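Local atomic coordinates of endoglucanase family 5 (Clostridium acetobutylicum ATCC 824, PDB entry 6PZ7), a protein that probably hydrolyses internal beta-1,4-glucosidic bonds of cellulose and related plant polysaccharides, as a broad-specificity endoglucanase of glycoside hydrolase family 5. Residues 40-43 / 44-48; 171-174 / 175-179. One frame throughout, in Å; residues are numbered along the deposited sequence. Where two conformers were deposited one is given.

Both contacts are local, each made along a single helix of the outer layer of a TIM barrel, and they illustrate how the same backbone pattern is finished differently at a helix start and within a helix body. Contact 1 takes in the N-terminal end of helix 42-51 and is partly buried; a threonine cap, a methionine folded back over it and a water-bridged salt bridge supply its chemistry. Contact 2, in helix 161-180, is more buried and uncharged across its segments, relying on regular i to i+4 bonds and a threonine hydroxyl returned to the backbone. The two share no element, their centres lying about 31 Å apart.

Contact 1: residues 40-43 / 44-48; sequences TTKA and MIDKI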
ATOM      1  N   THR A  40     -14.958 -10.698   3.007  1.00  9.01           N
ATOM      2  CA  THR A  40     -14.013 -10.778   4.118  1.00  8.24           C
ATOM      3  C   THR A  40     -14.747 -10.982   5.435  1.00  8.27           C
ATOM      4  O   THR A  40     -15.802 -10.395   5.666  1.00  9.20           O
ATOM      5  CB  THR A  40     -13.198  -9.496   4.189  1.00  7.26           C
ATOM      6  OG1 THR A  40     -12.633  -9.207   2.909  1.00  8.38           O
ATOM      7  CG2 THR A  40     -12.065  -9.577   5.195  1.00 10.20           C
ATOM      8  N   THR A  41     -14.179 -11.824   6.293  1.00  9.64           N
ATOM      9  CA  THR A  41     -14.711 -12.082   7.621  1.00  9.25           C
ATOM     10  C   THR A  41     -13.676 -11.741   8.693  1.00  9.09           C
ATOM     11  O   THR A  41     -12.458 -11.704   8.452  1.00  9.48           O
ATOM     12  CB  THR A  41     -15.103 -13.549   7.800  1.00 10.69           C
ATOM     13  OG1 THR A  41     -13.908 -14.324   7.706  1.00 11.20           O
ATOM     14  CG2 THR A  41     -16.097 -14.008   6.760  1.00 13.66           C
ATOM     15  N   LYS A  42     -14.188 -11.529   9.899  1.00  9.91           N
ATOM     16  CA  LYS A  42     -13.329 -11.338  11.058  0.67 10.77           C
ATOM     17  C   LYS A  42     -12.371 -12.511  11.224  1.00 10.27           C
ATOM     18  O   LYS A  42     -11.196 -12.331  11.571  1.00 11.26           O
ATOM     19  CB  LYS A  42     -14.207 -11.172  12.298  0.67 11.81           C
ATOM     20  CG  LYS A  42     -13.494 -11.083  13.629  0.67 14.18           C
ATOM     21  CD  LYS A  42     -12.535  -9.914  13.647  0.67 12.43           C
ATOM     22  CE  LYS A  42     -12.435  -9.312  15.072  0.67 21.95           C
ATOM     23  NZ  LYS A  42     -11.852 -10.265  16.077  0.67 13.46           N
ATOM     24  N   ALA A  43     -12.853 -13.725  10.967  1.00  9.49           N
ATOM     25  CA  ALA A  43     -12.012 -14.907  11.150  1.00 11.84           C
ATOM     26  C   ALA A  43     -10.795 -14.889  10.226  1.00  9.14           C
ATOM     27  O   ALA A  43      -9.714 -15.357  10.593  1.00 10.36           O
ATOM     28  CB  ALA A  43     -12.820 -16.171  10.922  1.00 12.63           C
ATOM     29  N   MET A  44     -10.944 -14.361   9.014  1.00  9.42           N
ATOM     30  CA  MET A  44      -9.791 -14.228   8.115  1.00  9.43           C
ATOM     31  C   MET A  44      -8.754 -13.282   8.716  1.00  9.15           C
ATOM     32  O   MET A  44      -7.550 -13.559   8.726  1.00 10.12           O
ATOM     33  CB  MET A  44     -10.255 -13.717   6.741  1.00  9.62           C
ATOM     34  CG  MET A  44     -11.125 -14.691   5.969  1.00 10.01           C
ATOM     35  SD  MET A  44     -11.842 -13.855   4.530  1.00 10.74           S
ATOM     36  CE  MET A  44     -13.170 -15.015   4.152  1.00 13.32           C
ATOM     37  N   ILE A  45      -9.218 -12.137   9.226  1.00  8.43           N
ATOM     38  CA  ILE A  45      -8.306 -11.153   9.824  1.00  9.02           C
ATOM     39  C   ILE A  45      -7.679 -11.702  11.111  1.00  9.56           C
ATOM     40  O   ILE A  45      -6.490 -11.463  11.399  1.00  9.98           O
ATOM     41  CB  ILE A  45      -9.031  -9.811  10.019  1.00  8.67           C
ATOM     42  CG1 ILE A  45      -9.542  -9.278   8.684  1.00  9.45           C
ATOM     43  CG2 ILE A  45      -8.144  -8.821  10.751  1.00  9.65           C
ATOM     44  CD1 ILE A  45      -8.472  -9.099   7.605  1.00  9.60           C
ATOM     45  N   ASP A  46      -8.431 -12.496  11.879  1.00 10.14           N
ATOM     46  CA  ASP A  46      -7.867 -13.162  13.046  1.00 10.63           C
ATOM     47  C   ASP A  46      -6.691 -14.067  12.652  1.00 11.20           C
ATOM     48  O   ASP A  46      -5.713 -14.181  13.402  1.00 11.96           O
ATOM     49  CB  ASP A  46      -8.952 -14.010  13.744  1.00 11.80           C
ATOM     50  CG  ASP A  46     -10.016 -13.209  14.454  1.00 11.78           C
ATOM     51  OD1 ASP A  46      -9.911 -11.981  14.656  1.00 12.62           O
ATOM     52  OD2 ASP A  46     -11.016 -13.838  14.868  1.00 14.73           O
ATOM     53  N   LYS A  47      -6.790 -14.743  11.508  1.00 10.96           N
ATOM     54  CA  LYS A  47      -5.677 -15.583  11.054  1.00 11.10           C
ATOM     55  C   LYS A  47      -4.417 -14.740  10.841  1.00 11.20           C
ATOM     56  O   LYS A  47      -3.300 -15.164  11.157  1.00 10.79           O
ATOM     57  CB  LYS A  47      -6.074 -16.236   9.732  1.00 15.19           C
ATOM     58  CG  LYS A  47      -5.288 -17.451   9.330  1.00 19.39           C
ATOM     59  CD  LYS A  47      -5.770 -18.713  10.028  1.00 21.58           C
ATOM     60  CE  LYS A  47      -4.932 -19.816   9.512  1.00 22.16           C
ATOM     61  NZ  LYS A  47      -5.109 -21.038  10.270  1.00 15.81           N
ATOM     62  N   ILE A  48      -4.584 -13.551  10.269  1.00  9.60           N
ATOM     63  CA  ILE A  48      -3.467 -12.631  10.057  1.00  9.34           C
ATOM     64  C   ILE A  48      -2.813 -12.250  11.372  1.00  9.57           C
ATOM     65  O   ILE A  48      -1.580 -12.303  11.517  1.00 10.10           O
ATOM     66  CB  ILE A  48      -3.951 -11.373   9.299  1.00  9.45           C
ATOM     67  CG1 ILE A  48      -4.693 -11.728   8.001  1.00 12.77           C
ATOM     68  CG2 ILE A  48      -2.821 -10.371   9.108  1.00  9.64           C
ATOM     69  CD1 ILE A  48      -3.929 -12.593   7.080  1.00 12.64           C
TER
HETATM   70  O   HOH W   1     -12.625 -12.903  16.801  1.00 29.30           O
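Met44 folds back over Thr41, and its side chain can be followed atom by atom. CB of Met44 rests 3.4 Å from Thr41 O. With chi1 at -67°, CG lies beside the backbone N of Met44 and meets Thr41 OG1 at 3.3 Å. The chain then runs extended and crosses the threonine side chain at about a right angle. SD of Met44 stands 3.8 Å from Thr40 CA and takes a weak hydrogen bond from Thr41 N, while CE of Met44 ends beside OG1 of Thr41. The cap itself is the bond from Met44 N to Thr41 OG1, 3.2 Å long with an N-H...O angle of 154°; Thr41 O adds a weak second acceptor for this first-turn amide.

On another side of the turn, Lys42, in one of two conformers, bends at chi2, chi3 and chi4 to bring NZ within 3.0 Å of Asp46 OD1, a salt bridge made on the syn lone pair. In this conformer a water bridges Lys42 NZ (2.8 Å) and Asp46 OD2 (2.7 Å), and NZ also pairs with Asp92, probably offsetting the closeness of the two carboxylates. Together the Met44 N to Thr41 OG1 bond and the weak return bond from Thr41 N to Met44 SD form a capping box, which opens helix 42-51 in the beta-alpha-beta unit between barrel strands 19-22 and 55-58.

Contact 2: residues 171-174 / 175-179; sequences NLTA and VNTIR
Thr177 and Thr173 lie side by side and point the same way, and the carbonyl oxygen of Thr173 is gripped twice by one residue. Thr177 OG1 donates to Thr173 O at 2.8 Å, and Thr177 N donates to the same oxygen at 2.9 Å. The two donors arrive from opposite faces of the carbonyl plane, with the hydroxyl 36° out of it. The first torsion of Thr177 (chi1 -61°) sets OG1 beside its own backbone N, facing back down the helix, and the bond fixes the rotation of the side chain. The hydroxyl of Thr173 follows the same pattern one turn earlier, bonded to Lys169 O.

Next to this pair, the side chain of Leu172 slants across that of Asn176, its CD1 3.6 Å from Asn176 ND2, so a methyl group lies against the amide. Asn211 holds the other end of that amide through Asn176 OD1. Branched side chains also lie against backbone oxygens of the preceding turn: Val175 CG2 lies 3.4 Å from Asn171 O, and Ile178 CG1 comes to 3.2 Å from Ala174 O. The backbone bonds behind these side chains run i to i+4, such as Asn176 N to Leu172 O (2.9 Å, N-H...O 170°).

Further out, Asn171 is tied to Thr143 and to Pro193 O, and Arg179 to Asp213. Thr173, Ala174 and Thr177 pack on helix 111-132, whereas Val175 and Ile178 press on Ile190, so helix 161-180 is seated between that neighbouring helix and barrel strand 190-193.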
ATOM      1  N   ASN A 171      -1.029  14.921  -3.444  1.00  7.29           N
ATOM      2  CA  ASN A 171      -0.753  14.493  -2.081  1.00  7.08           C
ATOM      3  C   ASN A 171      -0.995  15.635  -1.102  1.00  7.29           C
ATOM      4  O   ASN A 171      -1.513  15.415   0.001  1.00  7.78           O
ATOM      5  CB  ASN A 171       0.687  13.974  -1.968  1.00  7.74           C
ATOM      6  CG  ASN A 171       0.858  12.556  -2.498  1.00  7.04           C
ATOM      7  OD1 ASN A 171      -0.082  11.744  -2.437  1.00  7.22           O
ATOM      8  ND2 ASN A 171       2.063  12.223  -2.949  1.00  7.11           N
ATOM      9  N   LEU A 172      -0.583  16.848  -1.470  1.00  8.27           N
ATOM     10  CA  LEU A 172      -0.810  18.011  -0.616  1.00  9.77           C
ATOM     11  C   LEU A 172      -2.296  18.261  -0.406  1.00  8.28           C
ATOM     12  O   LEU A 172      -2.732  18.493   0.724  1.00  9.07           O
ATOM     13  CB  LEU A 172      -0.165  19.252  -1.234  1.00 10.37           C
ATOM     14  CG  LEU A 172      -0.400  20.558  -0.488  1.00 11.44           C
ATOM     15  CD1 LEU A 172       0.094  20.478   0.895  1.00 13.76           C
ATOM     16  CD2 LEU A 172       0.249  21.722  -1.249  1.00 14.70           C
ATOM     17  N   THR A 173      -3.076  18.209  -1.489  1.00  8.92           N
ATOM     18  CA  THR A 173      -4.514  18.387  -1.401  1.00  9.53           C
ATOM     19  C   THR A 173      -5.105  17.362  -0.446  1.00  8.35           C
ATOM     20  O   THR A 173      -5.936  17.689   0.414  1.00  8.81           O
ATOM     21  CB  THR A 173      -5.144  18.210  -2.788  1.00  9.10           C
ATOM     22  OG1 THR A 173      -4.697  19.241  -3.681  1.00 11.43           O
ATOM     23  CG2 THR A 173      -6.660  18.262  -2.706  1.00 11.60           C
ATOM     24  N   ALA A 174      -4.729  16.097  -0.613  1.00  7.89           N
ATOM     25  CA  ALA A 174      -5.277  15.046   0.259  1.00  7.54           C
ATOM     26  C   ALA A 174      -4.893  15.251   1.723  1.00  7.92           C
ATOM     27  O   ALA A 174      -5.736  15.136   2.610  1.00  7.80           O
ATOM     28  CB  ALA A 174      -4.842  13.694  -0.260  1.00  7.83           C
ATOM     29  N   VAL A 175      -3.628  15.558   2.005  1.00  7.35           N
ATOM     30  CA  VAL A 175      -3.205  15.795   3.385  1.00  8.80           C
ATOM     31  C   VAL A 175      -3.964  16.969   3.985  1.00  7.98           C
ATOM     32  O   VAL A 175      -4.461  16.899   5.117  1.00  8.90           O
ATOM     33  CB  VAL A 175      -1.678  16.003   3.483  1.00  8.15           C
ATOM     34  CG1 VAL A 175      -1.299  16.571   4.832  1.00  9.45           C
ATOM     35  CG2 VAL A 175      -0.941  14.678   3.219  1.00  8.71           C
ATOM     36  N   ASN A 176      -4.055  18.090   3.252  1.00  8.93           N
ATOM     37  CA  ASN A 176      -4.756  19.247   3.800  1.00  9.76           C
ATOM     38  C   ASN A 176      -6.232  18.927   4.059  1.00  9.12           C
ATOM     39  O   ASN A 176      -6.813  19.353   5.063  1.00  9.50           O
ATOM     40  CB  ASN A 176      -4.645  20.442   2.856  1.00 10.58           C
ATOM     41  CG  ASN A 176      -3.298  21.156   2.939  1.00 10.98           C
ATOM     42  OD1 ASN A 176      -2.576  21.028   3.904  1.00 13.28           O
ATOM     43  ND2 ASN A 176      -2.989  21.929   1.909  1.00 13.71           N
ATOM     44  N   THR A 177      -6.862  18.209   3.136  1.00  8.53           N
ATOM     45  CA  THR A 177      -8.272  17.842   3.299  1.00  9.29           C
ATOM     46  C   THR A 177      -8.466  16.952   4.519  1.00  8.80           C
ATOM     47  O   THR A 177      -9.376  17.166   5.322  1.00  9.70           O
ATOM     48  CB  THR A 177      -8.775  17.140   2.049  1.00 10.02           C
ATOM     49  OG1 THR A 177      -8.681  18.015   0.918  1.00 11.20           O
ATOM     50  CG2 THR A 177     -10.199  16.665   2.166  1.00 11.62           C
ATOM     51  N   ILE A 178      -7.611  15.944   4.681  1.00  8.21           N
ATOM     52  CA  ILE A 178      -7.672  15.088   5.862  1.00  8.78           C
ATOM     53  C   ILE A 178      -7.560  15.935   7.115  1.00  8.56           C
ATOM     54  O   ILE A 178      -8.366  15.817   8.060  1.00  9.49           O
ATOM     55  CB  ILE A 178      -6.565  14.017   5.783  1.00  8.36           C
ATOM     56  CG1 ILE A 178      -6.892  12.980   4.698  1.00  7.85           C
ATOM     57  CG2 ILE A 178      -6.366  13.376   7.154  1.00  8.60           C
ATOM     58  CD1 ILE A 178      -5.708  12.202   4.201  1.00  8.40           C
ATOM     59  N   ARG A 179      -6.507  16.734   7.205  1.00  9.53           N
ATOM     60  CA  ARG A 179      -6.256  17.469   8.446  1.00 10.31           C
ATOM     61  C   ARG A 179      -7.377  18.459   8.757  1.00 11.34           C
ATOM     62  O   ARG A 179      -7.693  18.677   9.934  1.00 12.53           O
ATOM     63  CB  ARG A 179      -4.910  18.175   8.361  1.00 12.75           C
ATOM     64  CG  ARG A 179      -3.704  17.226   8.212  1.00 13.43           C
ATOM     65  CD  ARG A 179      -2.865  17.151   9.455  1.00 10.62           C
ATOM     66  NE  ARG A 179      -1.696  16.314   9.289  1.00 11.50           N
ATOM     67  CZ  ARG A 179      -1.616  15.020   9.622  1.00  9.06           C
ATOM     68  NH1 ARG A 179      -2.665  14.392  10.140  1.00 10.00           N
ATOM     69  NH2 ARG A 179      -0.504  14.338   9.412  1.00 10.16           N
TER